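Local coordinates for protein phiAB6 tailspike (PDB 5JS4) that fragments the exopolysaccharide of Acinetobacter baumannii as the trimeric beta-helical tailspike of phage phiAB6, at residues H366-N371 with N389-Y394; F385-A390 with H416-Q421; D615-T620 with D707-T712. One frame throughout, in Å; residues are numbered along the deposited sequence.

In the fold
Interactions 1 and 2 join successive rungs of the parallel beta-helix, whereas interaction 3 belongs to an antiparallel sheet farther along the chain. The first two share Asn-389 and Ala-390 on strand 381-393, and their centres lie 8 Å apart; Leu-392 N approaches Tyr-419 O at 2.8 Å, probably a hydrogen bond that carries the ladder onward. Interaction 1 also contributes Ile-370, Asn-371 and Tyr-394 to a pocket holding malonic acid, probably from the crystallisation liquor. Interaction 3 is remote, its centre about 82 Å from that of interaction 1 and about 76 Å from that of interaction 2. All three contacts also touch the second subunit of the trimer.

Interaction 1: residues H366-N371 with N389-Y394; sequences HITLIN and NAWLYY
Leu-369 and Leu-392 lie side by side and point the same way, a matched aliphatic pair on two successive rungs of the parallel beta-helix. CD2 of Leu-392 reaches CD1 of Leu-369 at 3.8 Å, and on the same buried face CG1 of Ile-367 rests on CB of Ala-390. Ile-367 has its CG1 branch between the backbone N and the carbonyl carbon (chi1 66°), which places that branch against the alanine. On the other face, OG1 of Thr-368 comes obliquely to the six-membered part of the Trp-391 indole, 3.3 Å from CE3; the same hydroxyl is hydrogen-bonded to the carbonyl of Gly-303. At the corner before the strands, CB of Asn-389 sits almost exactly over the centre of the His-366 imidazole, a CH-pi contact of 4.1 Å to the centroid.

At the far end, Tyr-394 runs alongside Ile-370, whose CG2 touches ring atom CD2 at 3.5 Å. OD1 of Asn-371 lies at an edge of this ring, the amide plane turned 32° from it, and water 1 lies within hydrogen-bonding distance of OD1 and of Tyr-394 O, though it need not donate to both at once. The asparagine's ND2 bonds both the carbonyl of Cys-344 and the bound malonic acid, so one amide ties the rung to the ligand pocket. Between the two faces, five backbone hydrogen bonds alternate between the strands; that from Tyr-393 N to Leu-369 O is 2.9 Å long and nearly straight (171°).

Strand 340-345 flanks 362-370, and strand 413-421 flanks 381-393, continuing the stack of coils. Gln-375, on strand 374-379, packs against both leucines, while OH of Tyr-393 bonds OH of Tyr-360 of the second subunit, joining this wall of the helix to its neighbour in the trimer.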
loop_
_atom_site.group_PDB
_atom_site.type_symbol
_atom_site.label_atom_id
_atom_site.label_comp_id
_atom_site.label_asym_id
_atom_site.label_seq_id
_atom_site.Cartn_x
_atom_site.Cartn_y
_atom_site.Cartn_z
ATOM N N HIS A 366 -1.892 -1.678 -21.351
ATOM C CA HIS A 366 -0.837 -1.884 -22.338
ATOM C C HIS A 366 -1.099 -1.045 -23.575
ATOM O O HIS A 366 -1.318 -1.566 -24.672
ATOM C CB HIS A 366 -0.692 -3.371 -22.670
ATOM C CG HIS A 366 -0.305 -4.206 -21.491
ATOM N ND1 HIS A 366 0.998 -4.571 -21.234
ATOM C CD2 HIS A 366 -1.045 -4.720 -20.481
ATOM C CE1 HIS A 366 1.041 -5.291 -20.127
ATOM N NE2 HIS A 366 -0.184 -5.394 -19.649
ATOM N N ILE A 367 -1.085 0.271 -23.374
ATOM C CA ILE A 367 -1.251 1.217 -24.467
ATOM C C ILE A 367 -0.128 2.245 -24.489
ATOM O O ILE A 367 0.485 2.553 -23.461
ATOM C CB ILE A 367 -2.625 1.931 -24.428
ATOM C CG1 ILE A 367 -2.764 2.838 -23.194
ATOM C CG2 ILE A 367 -3.747 0.901 -24.482
ATOM C CD1 ILE A 367 -3.995 3.722 -23.220
ATOM N N THR A 368 0.131 2.755 -25.687
ATOM C CA THR A 368 1.064 3.846 -25.903
ATOM C C THR A 368 0.354 4.869 -26.774
ATOM O O THR A 368 -0.042 4.555 -27.896
ATOM C CB THR A 368 2.339 3.351 -26.601
ATOM O OG1 THR A 368 2.933 2.319 -25.810
ATOM C CG2 THR A 368 3.342 4.482 -26.783
ATOM N N LEU A 369 0.184 6.081 -26.249
ATOM C CA LEU A 369 -0.504 7.153 -26.968
ATOM C C LEU A 369 0.422 8.345 -27.116
ATOM O O LEU A 369 1.088 8.742 -26.158
ATOM C CB LEU A 369 -1.784 7.569 -26.248
ATOM C CG LEU A 369 -2.805 6.452 -26.007
ATOM C CD1 LEU A 369 -4.025 6.999 -25.287
ATOM C CD2 LEU A 369 -3.229 5.780 -27.303
ATOM N N ILE A 370 0.453 8.902 -28.326
ATOM C CA ILE A 370 1.428 9.927 -28.697
ATOM C C ILE A 370 0.720 11.129 -29.323
ATOM O O ILE A 370 -0.009 10.986 -30.306
ATOM C CB ILE A 370 2.479 9.368 -29.680
ATOM C CG1 ILE A 370 3.060 8.037 -29.177
ATOM C CG2 ILE A 370 3.609 10.367 -29.890
ATOM C CD1 ILE A 370 2.348 6.803 -29.689
ATOM N N ASN A 371 0.970 12.310 -28.758
ATOM C CA ASN A 371 0.299 13.557 -29.148
ATOM C C ASN A 371 -1.190 13.510 -28.777
ATOM O O ASN A 371 -1.541 12.905 -27.765
ATOM C CB ASN A 371 0.546 13.902 -30.630
ATOM C CG ASN A 371 2.022 14.001 -30.966
ATOM O OD1 ASN A 371 2.809 14.554 -30.196
ATOM N ND2 ASN A 371 2.406 13.467 -32.117
ATOM N N ASN A 389 -0.650 0.408 -17.135
ATOM C CA ASN A 389 0.431 0.121 -18.075
ATOM C C ASN A 389 0.271 0.930 -19.354
ATOM O O ASN A 389 -0.020 0.395 -20.425
ATOM C CB ASN A 389 0.541 -1.383 -18.372
ATOM C CG ASN A 389 1.137 -2.167 -17.215
ATOM O OD1 ASN A 389 2.187 -2.814 -17.352
ATOM N ND2 ASN A 389 0.490 -2.107 -16.066
ATOM N N ALA A 390 0.462 2.237 -19.217
ATOM C CA ALA A 390 0.243 3.169 -20.305
ATOM C C ALA A 390 1.395 4.151 -20.392
ATOM O O ALA A 390 1.843 4.682 -19.375
ATOM C CB ALA A 390 -1.061 3.915 -20.099
ATOM N N TRP A 391 1.871 4.371 -21.615
ATOM C CA TRP A 391 2.878 5.386 -21.895
ATOM C C TRP A 391 2.181 6.488 -22.675
ATOM O O TRP A 391 1.800 6.299 -23.828
ATOM C CB TRP A 391 4.067 4.773 -22.644
ATOM C CG TRP A 391 4.690 3.642 -21.860
ATOM C CD1 TRP A 391 4.804 3.565 -20.500
ATOM C CD2 TRP A 391 5.267 2.434 -22.376
ATOM N NE1 TRP A 391 5.408 2.390 -20.138
ATOM C CE2 TRP A 391 5.702 1.675 -21.267
ATOM C CE3 TRP A 391 5.452 1.916 -23.664
ATOM C CZ2 TRP A 391 6.311 0.425 -21.407
ATOM C CZ3 TRP A 391 6.059 0.673 -23.801
ATOM C CH2 TRP A 391 6.482 -0.056 -22.678
ATOM N N LEU A 392 1.989 7.624 -22.009
ATOM C CA LEU A 392 1.156 8.709 -22.513
ATOM C C LEU A 392 2.032 9.933 -22.744
ATOM O O LEU A 392 2.328 10.681 -21.813
ATOM C CB LEU A 392 0.029 9.004 -21.517
ATOM C CG LEU A 392 -0.898 7.822 -21.202
ATOM C CD1 LEU A 392 -1.977 8.232 -20.210
ATOM C CD2 LEU A 392 -1.528 7.249 -22.463
ATOM N N TYR A 393 2.447 10.117 -23.995
ATOM C CA TYR A 393 3.471 11.096 -24.345
ATOM C C TYR A 393 2.906 12.244 -25.183
ATOM O O TYR A 393 2.115 12.030 -26.102
ATOM C CB TYR A 393 4.602 10.421 -25.131
ATOM C CG TYR A 393 5.637 9.669 -24.308
ATOM C CD1 TYR A 393 5.262 8.771 -23.307
ATOM C CD2 TYR A 393 7.000 9.821 -24.568
ATOM C CE1 TYR A 393 6.210 8.073 -22.576
ATOM C CE2 TYR A 393 7.953 9.121 -23.842
ATOM C CZ TYR A 393 7.552 8.248 -22.847
ATOM O OH TYR A 393 8.485 7.548 -22.116
ATOM N N TYR A 394 3.335 13.458 -24.851
ATOM C CA TYR A 394 3.132 14.654 -25.685
ATOM C C TYR A 394 1.685 15.140 -25.832
ATOM O O TYR A 394 1.380 15.858 -26.787
ATOM C CB TYR A 394 3.737 14.474 -27.094
ATOM C CG TYR A 394 5.076 13.765 -27.168
ATOM C CD1 TYR A 394 6.060 13.962 -26.204
ATOM C CD2 TYR A 394 5.361 12.909 -28.227
ATOM C CE1 TYR A 394 7.282 13.311 -26.285
ATOM C CE2 TYR A 394 6.579 12.258 -28.321
ATOM C CZ TYR A 394 7.536 12.458 -27.349
ATOM O OH TYR A 394 8.743 11.805 -27.443
HETATM O O HOH W 1 1.741 17.174 -29.301
#

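Interaction 2: residues F385-A390 with H416-Q421; sequences FNFTNA and HNIYFQ
Asn-389 and Asn-417 stand side by side at equivalent corners of adjacent beta-helix coils, a short asparagine ladder. The side chains point the same way, but their amide planes are 73° apart, and ND2 of Asn-389 gives a weak hydrogen bond to OD1 of Asn-417, 2.9 Å long but bent to 124°. The same ND2 also donates to OG1 of Thr-388, 2.7 Å away and practically in the amide plane, so the neighbouring threonine helps fix how the Asn-389 amide is turned. Water 2 lies 3.0 Å from OD1 of Asn-389 and farther from OD1 of Asn-417, where any bond is weak, and it need not serve both together.

Beside this polar corner, the backbones are stitched in parallel register. His-416 N donates to Phe-387 O, Asn-389 N to His-416 O, and Ala-390 N to Asn-417 O; beyond the bend, Tyr-419 N reaches Ala-390 O at 2.9 Å. Both asparagines have positive phi, the backbone shape with which each coil turns its corner while the bonding continues.

Inside the coil, Phe-387 and Ile-418 cross at about a right angle. The phenylalanine CG lies opposite the backbone N (chi1 -167°), which carries the ring toward the next rung, where CD1 of Ile-418 meets it obliquely. CG2 of Ile-418 approaches CB of Ala-390 and also lies over one face of the Phe-420 ring, near its rim. Farther out, Ile-364 packs on Phe-387, and Leu-392 touches both Ile-418 and Phe-420. His-416 and Tyr-419 direct their polar ends to the next coil, where Asp-438 and Glu-445 receive them, and Asn-417 packs on Thr-414 of the second subunit. The closest meeting of the apolar side chains is Phe-387 CD1 with Ile-418 CD1, at 3.5 Å.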
loop_
_atom_site.group_PDB
_atom_site.type_symbol
_atom_site.label_atom_id
_atom_site.label_comp_id
_atom_site.label_asym_id
_atom_site.label_seq_id
_atom_site.Cartn_x
_atom_site.Cartn_y
_atom_site.Cartn_z
ATOM N N PHE A 385 -13.622 1.343 -13.202
ATOM C CA PHE A 385 -12.818 1.798 -14.333
ATOM C C PHE A 385 -11.351 1.508 -14.033
ATOM O O PHE A 385 -10.770 2.112 -13.135
ATOM C CB PHE A 385 -13.041 3.300 -14.528
ATOM C CG PHE A 385 -12.409 3.871 -15.771
ATOM C CD1 PHE A 385 -11.082 4.288 -15.768
ATOM C CD2 PHE A 385 -13.153 4.037 -16.934
ATOM C CE1 PHE A 385 -10.507 4.839 -16.902
ATOM C CE2 PHE A 385 -12.581 4.581 -18.075
ATOM C CZ PHE A 385 -11.258 4.984 -18.059
ATOM N N ASN A 386 -10.758 0.585 -14.782
ATOM C CA ASN A 386 -9.403 0.125 -14.504
ATOM C C ASN A 386 -8.461 0.472 -15.647
ATOM O O ASN A 386 -8.715 0.127 -16.800
ATOM C CB ASN A 386 -9.418 -1.375 -14.237
ATOM C CG ASN A 386 -10.336 -1.745 -13.090
ATOM O OD1 ASN A 386 -11.256 -2.555 -13.247
ATOM N ND2 ASN A 386 -10.111 -1.135 -11.935
ATOM N N PHE A 387 -7.374 1.155 -15.297
ATOM C CA PHE A 387 -6.448 1.747 -16.254
ATOM C C PHE A 387 -5.027 1.420 -15.799
ATOM O O PHE A 387 -4.635 1.795 -14.700
ATOM C CB PHE A 387 -6.668 3.265 -16.269
ATOM C CG PHE A 387 -6.011 3.979 -17.416
ATOM C CD1 PHE A 387 -4.648 4.235 -17.412
ATOM C CD2 PHE A 387 -6.766 4.429 -18.487
ATOM C CE1 PHE A 387 -4.050 4.905 -18.469
ATOM C CE2 PHE A 387 -6.175 5.101 -19.541
ATOM C CZ PHE A 387 -4.814 5.339 -19.534
ATOM N N THR A 388 -4.257 0.719 -16.628
ATOM C CA THR A 388 -2.894 0.350 -16.236
ATOM C C THR A 388 -1.936 0.205 -17.414
ATOM O O THR A 388 -2.348 -0.091 -18.531
ATOM C CB THR A 388 -2.882 -0.957 -15.400
ATOM O OG1 THR A 388 -1.610 -1.110 -14.753
ATOM C CG2 THR A 388 -3.178 -2.189 -16.270
ATOM N N ASN A 389 -0.650 0.408 -17.135
ATOM C CA ASN A 389 0.431 0.121 -18.075
ATOM C C ASN A 389 0.271 0.930 -19.354
ATOM O O ASN A 389 -0.020 0.395 -20.425
ATOM C CB ASN A 389 0.541 -1.383 -18.372
ATOM C CG ASN A 389 1.137 -2.167 -17.215
ATOM O OD1 ASN A 389 2.187 -2.814 -17.352
ATOM N ND2 ASN A 389 0.490 -2.107 -16.066
ATOM N N ALA A 390 0.462 2.237 -19.217
ATOM C CA ALA A 390 0.243 3.169 -20.305
ATOM C C ALA A 390 1.395 4.151 -20.392
ATOM O O ALA A 390 1.843 4.682 -19.375
ATOM C CB ALA A 390 -1.061 3.915 -20.099
ATOM N N HIS A 416 -2.792 2.809 -12.619
ATOM C CA HIS A 416 -1.512 2.220 -12.224
ATOM C C HIS A 416 -0.525 2.180 -13.375
ATOM O O HIS A 416 -0.914 2.001 -14.524
ATOM C CB HIS A 416 -1.703 0.776 -11.747
ATOM C CG HIS A 416 -2.553 0.637 -10.522
ATOM N ND1 HIS A 416 -3.167 -0.549 -10.181
ATOM C CD2 HIS A 416 -2.897 1.527 -9.563
ATOM C CE1 HIS A 416 -3.846 -0.384 -9.059
ATOM N NE2 HIS A 416 -3.694 0.865 -8.661
ATOM N N ASN A 417 0.760 2.295 -13.052
ATOM C CA ASN A 417 1.828 2.080 -14.030
ATOM C C ASN A 417 1.652 2.972 -15.258
ATOM O O ASN A 417 1.645 2.484 -16.389
ATOM C CB ASN A 417 1.897 0.601 -14.475
ATOM C CG ASN A 417 2.081 -0.385 -13.324
ATOM O OD1 ASN A 417 1.838 -1.583 -13.496
ATOM N ND2 ASN A 417 2.529 0.089 -12.176
ATOM N N ILE A 418 1.491 4.274 -15.029
ATOM C CA ILE A 418 1.320 5.230 -16.120
ATOM C C ILE A 418 2.502 6.186 -16.168
ATOM O O ILE A 418 2.866 6.791 -15.156
ATOM C CB ILE A 418 0.030 6.064 -15.996
ATOM C CG1 ILE A 418 -1.180 5.168 -15.710
ATOM C CG2 ILE A 418 -0.189 6.864 -17.280
ATOM C CD1 ILE A 418 -2.438 5.933 -15.350
ATOM N N TYR A 419 3.083 6.309 -17.359
ATOM C CA TYR A 419 4.197 7.206 -17.633
ATOM C C TYR A 419 3.665 8.370 -18.466
ATOM O O TYR A 419 3.386 8.205 -19.653
ATOM C CB TYR A 419 5.273 6.441 -18.411
ATOM C CG TYR A 419 6.689 6.996 -18.391
ATOM C CD1 TYR A 419 6.961 8.350 -18.172
ATOM C CD2 TYR A 419 7.761 6.148 -18.633
ATOM C CE1 TYR A 419 8.268 8.826 -18.177
ATOM C CE2 TYR A 419 9.061 6.613 -18.638
ATOM C CZ TYR A 419 9.312 7.950 -18.412
ATOM O OH TYR A 419 10.618 8.387 -18.423
ATOM N N PHE A 420 3.499 9.528 -17.832
ATOM C CA PHE A 420 3.126 10.760 -18.527
ATOM C C PHE A 420 4.409 11.532 -18.840
ATOM O O PHE A 420 5.131 11.918 -17.917
ATOM C CB PHE A 420 2.236 11.646 -17.648
ATOM C CG PHE A 420 0.935 11.015 -17.213
ATOM C CD1 PHE A 420 -0.212 11.157 -17.978
ATOM C CD2 PHE A 420 0.843 10.341 -16.000
ATOM C CE1 PHE A 420 -1.417 10.610 -17.566
ATOM C CE2 PHE A 420 -0.359 9.793 -15.579
ATOM C CZ PHE A 420 -1.491 9.930 -16.364
ATOM N N GLN A 421 4.695 11.772 -20.121
ATOM C CA GLN A 421 5.923 12.481 -20.500
ATOM C C GLN A 421 5.687 13.595 -21.514
ATOM O O GLN A 421 5.004 13.402 -22.523
ATOM C CB GLN A 421 6.979 11.513 -21.043
ATOM C CG GLN A 421 8.340 12.173 -21.263
ATOM C CD GLN A 421 9.460 11.188 -21.565
ATOM O OE1 GLN A 421 9.563 10.129 -20.943
ATOM N NE2 GLN A 421 10.319 11.544 -22.514
HETATM O O HOH W 2 2.782 -4.485 -14.880
#

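Interaction 3: residues D615-T620 with D707-T712; sequences DQSFST and DPHRFT
An Asx turn and a type I beta turn share Asp-615 and together lead the chain out of strand 602-615, against the classic beta bulge that His-709 and Arg-710 form opposite Leu-660. Within the turns, OD1 of Asp-615 accepts from Ser-617 N at 2.9 Å, met from above the carboxylate plane, and the carbonyl of the same aspartate accepts from Phe-618 N. The other carboxylate oxygen makes the salt bridge: NH1 of Arg-710 reaches OD2 of Asp-615 at 2.8 Å, with a bond angle of 159°. That oxygen is approached on its anti side but lies in the guanidinium plane, the two planar groups being nearly perpendicular at 86°. The arginine runs fully extended from CG to NE, each of its first three torsions anti, and this brings the NH1 edge of the guanidinium to OD2. NH1 also lies obliquely to the Phe-618 ring, 3.4 Å from CZ, while CB of Asp-615 rests over the centre of one face of that ring.

Gln-616 covers the His-709 imidazole. Its CG stands 3.3 Å from the ring centroid, nearly on the normal, and its amide runs on past the margin of the ring, its plane only 14° from parallel. Gln-616 N gives a nearly straight bond of 3.0 Å to His-709 O, and water 3 joins OE1 of Gln-616, 2.7 Å away, to Asp-707 O.

Arg-664, in a loop, makes a second salt bridge to OD2 of Asp-615, so two arginines probably stabilise its negative charge. NH2 of Arg-710 bonds Gly-652 and Asn-651 of the second subunit. In the antiparallel sheet, strand 708-715 runs between 602-615 and 654-661, and the turn 615-618 lies where the first of these flanking strands ends.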
loop_
_atom_site.group_PDB
_atom_site.type_symbol
_atom_site.label_atom_id
_atom_site.label_comp_id
_atom_site.label_asym_id
_atom_site.label_seq_id
_atom_site.Cartn_x
_atom_site.Cartn_y
_atom_site.Cartn_z
ATOM N N ASP A 615 -3.678 34.930 50.811
ATOM C CA ASP A 615 -3.186 36.305 50.751
ATOM C C ASP A 615 -4.354 37.208 51.098
ATOM O O ASP A 615 -5.346 37.246 50.371
ATOM C CB ASP A 615 -2.645 36.614 49.354
ATOM C CG ASP A 615 -1.994 37.990 49.245
ATOM O OD1 ASP A 615 -2.178 38.847 50.135
ATOM O OD2 ASP A 615 -1.289 38.207 48.238
ATOM N N GLN A 616 -4.248 37.918 52.214
ATOM C CA GLN A 616 -5.358 38.768 52.650
ATOM C C GLN A 616 -5.586 39.952 51.702
ATOM O O GLN A 616 -6.629 40.598 51.776
ATOM C CB GLN A 616 -5.183 39.220 54.102
ATOM C CG GLN A 616 -4.052 40.188 54.364
ATOM C CD GLN A 616 -3.900 40.486 55.850
ATOM O OE1 GLN A 616 -3.521 39.615 56.632
ATOM N NE2 GLN A 616 -4.198 41.715 56.245
ATOM N N SER A 617 -4.630 40.220 50.810
ATOM C CA SER A 617 -4.797 41.252 49.770
ATOM C C SER A 617 -5.511 40.767 48.502
ATOM O O SER A 617 -5.850 41.588 47.639
ATOM C CB SER A 617 -3.448 41.866 49.383
ATOM O OG SER A 617 -2.948 42.678 50.424
ATOM N N PHE A 618 -5.729 39.459 48.364
ATOM C CA PHE A 618 -6.509 38.945 47.233
ATOM C C PHE A 618 -7.932 39.498 47.300
ATOM O O PHE A 618 -8.518 39.573 48.379
ATOM C CB PHE A 618 -6.630 37.411 47.243
ATOM C CG PHE A 618 -5.396 36.663 46.795
ATOM C CD1 PHE A 618 -4.488 37.188 45.880
ATOM C CD2 PHE A 618 -5.191 35.371 47.253
ATOM C CE1 PHE A 618 -3.378 36.458 45.480
ATOM C CE2 PHE A 618 -4.086 34.637 46.858
ATOM C CZ PHE A 618 -3.182 35.178 45.969
ATOM N N SER A 619 -8.482 39.839 46.137
ATOM C CA SER A 619 -9.878 40.263 46.026
ATOM C C SER A 619 -10.836 39.105 46.305
ATOM O O SER A 619 -11.908 39.302 46.879
ATOM C CB SER A 619 -10.147 40.835 44.632
ATOM O OG SER A 619 -9.316 41.954 44.374
ATOM N N THR A 620 -10.449 37.905 45.878
ATOM C CA THR A 620 -11.210 36.687 46.151
ATOM C C THR A 620 -10.219 35.594 46.541
ATOM O O THR A 620 -9.089 35.602 46.060
ATOM C CB THR A 620 -12.012 36.225 44.921
ATOM O OG1 THR A 620 -11.117 35.906 43.850
ATOM C CG2 THR A 620 -12.978 37.308 44.459
ATOM N N ASP A 707 -1.130 36.504 62.734
ATOM C CA ASP A 707 -1.703 36.411 61.395
ATOM C C ASP A 707 -0.717 36.820 60.309
ATOM O O ASP A 707 -0.422 38.003 60.159
ATOM C CB ASP A 707 -2.939 37.311 61.300
ATOM C CG ASP A 707 -4.098 36.778 62.097
ATOM O OD1 ASP A 707 -4.438 35.593 61.908
ATOM O OD2 ASP A 707 -4.671 37.537 62.909
ATOM N N PRO A 708 -0.223 35.850 59.521
ATOM C CA PRO A 708 0.537 36.249 58.342
ATOM C C PRO A 708 -0.346 37.002 57.352
ATOM O O PRO A 708 -1.568 36.836 57.357
ATOM C CB PRO A 708 0.991 34.915 57.732
ATOM C CG PRO A 708 0.878 33.918 58.835
ATOM C CD PRO A 708 -0.283 34.383 59.664
ATOM N N HIS A 709 0.268 37.838 56.531
ATOM C CA HIS A 709 -0.439 38.477 55.430
ATOM C C HIS A 709 -0.661 37.483 54.295
ATOM O O HIS A 709 -1.705 37.482 53.645
ATOM C CB HIS A 709 0.366 39.662 54.918
ATOM C CG HIS A 709 -0.445 40.645 54.142
ATOM N ND1 HIS A 709 -0.805 40.446 52.830
ATOM C CD2 HIS A 709 -0.965 41.841 54.502
ATOM C CE1 HIS A 709 -1.511 41.483 52.413
ATOM N NE2 HIS A 709 -1.620 42.341 53.407
ATOM N N ARG A 710 0.333 36.627 54.067
ATOM C CA ARG A 710 0.313 35.691 52.954
ATOM C C ARG A 710 1.164 34.480 53.309
ATOM O O ARG A 710 2.216 34.620 53.925
ATOM C CB ARG A 710 0.842 36.376 51.683
ATOM C CG ARG A 710 1.041 35.475 50.471
ATOM C CD ARG A 710 1.418 36.290 49.241
ATOM N NE ARG A 710 1.717 35.450 48.081
ATOM C CZ ARG A 710 1.055 35.437 46.923
ATOM N NH1 ARG A 710 0.008 36.230 46.703
ATOM N NH2 ARG A 710 1.448 34.617 45.959
ATOM N N PHE A 711 0.685 33.296 52.947
ATOM C CA PHE A 711 1.473 32.076 53.091
ATOM C C PHE A 711 0.964 30.987 52.160
ATOM O O PHE A 711 -0.195 30.985 51.751
ATOM C CB PHE A 711 1.495 31.580 54.548
ATOM C CG PHE A 711 0.168 31.071 55.052
ATOM C CD1 PHE A 711 -0.745 31.941 55.625
ATOM C CD2 PHE A 711 -0.158 29.719 54.977
ATOM C CE1 PHE A 711 -1.963 31.480 56.100
ATOM C CE2 PHE A 711 -1.373 29.255 55.451
ATOM C CZ PHE A 711 -2.275 30.137 56.014
ATOM N N THR A 712 1.855 30.053 51.857
ATOM C CA THR A 712 1.603 28.947 50.956
ATOM C C THR A 712 1.441 27.656 51.751
ATOM O O THR A 712 2.040 27.499 52.815
ATOM C CB THR A 712 2.804 28.789 50.002
ATOM O OG1 THR A 712 2.910 29.965 49.188
ATOM C CG2 THR A 712 2.686 27.555 49.114
HETATM O O HOH W 3 -2.031 39.949 58.909
#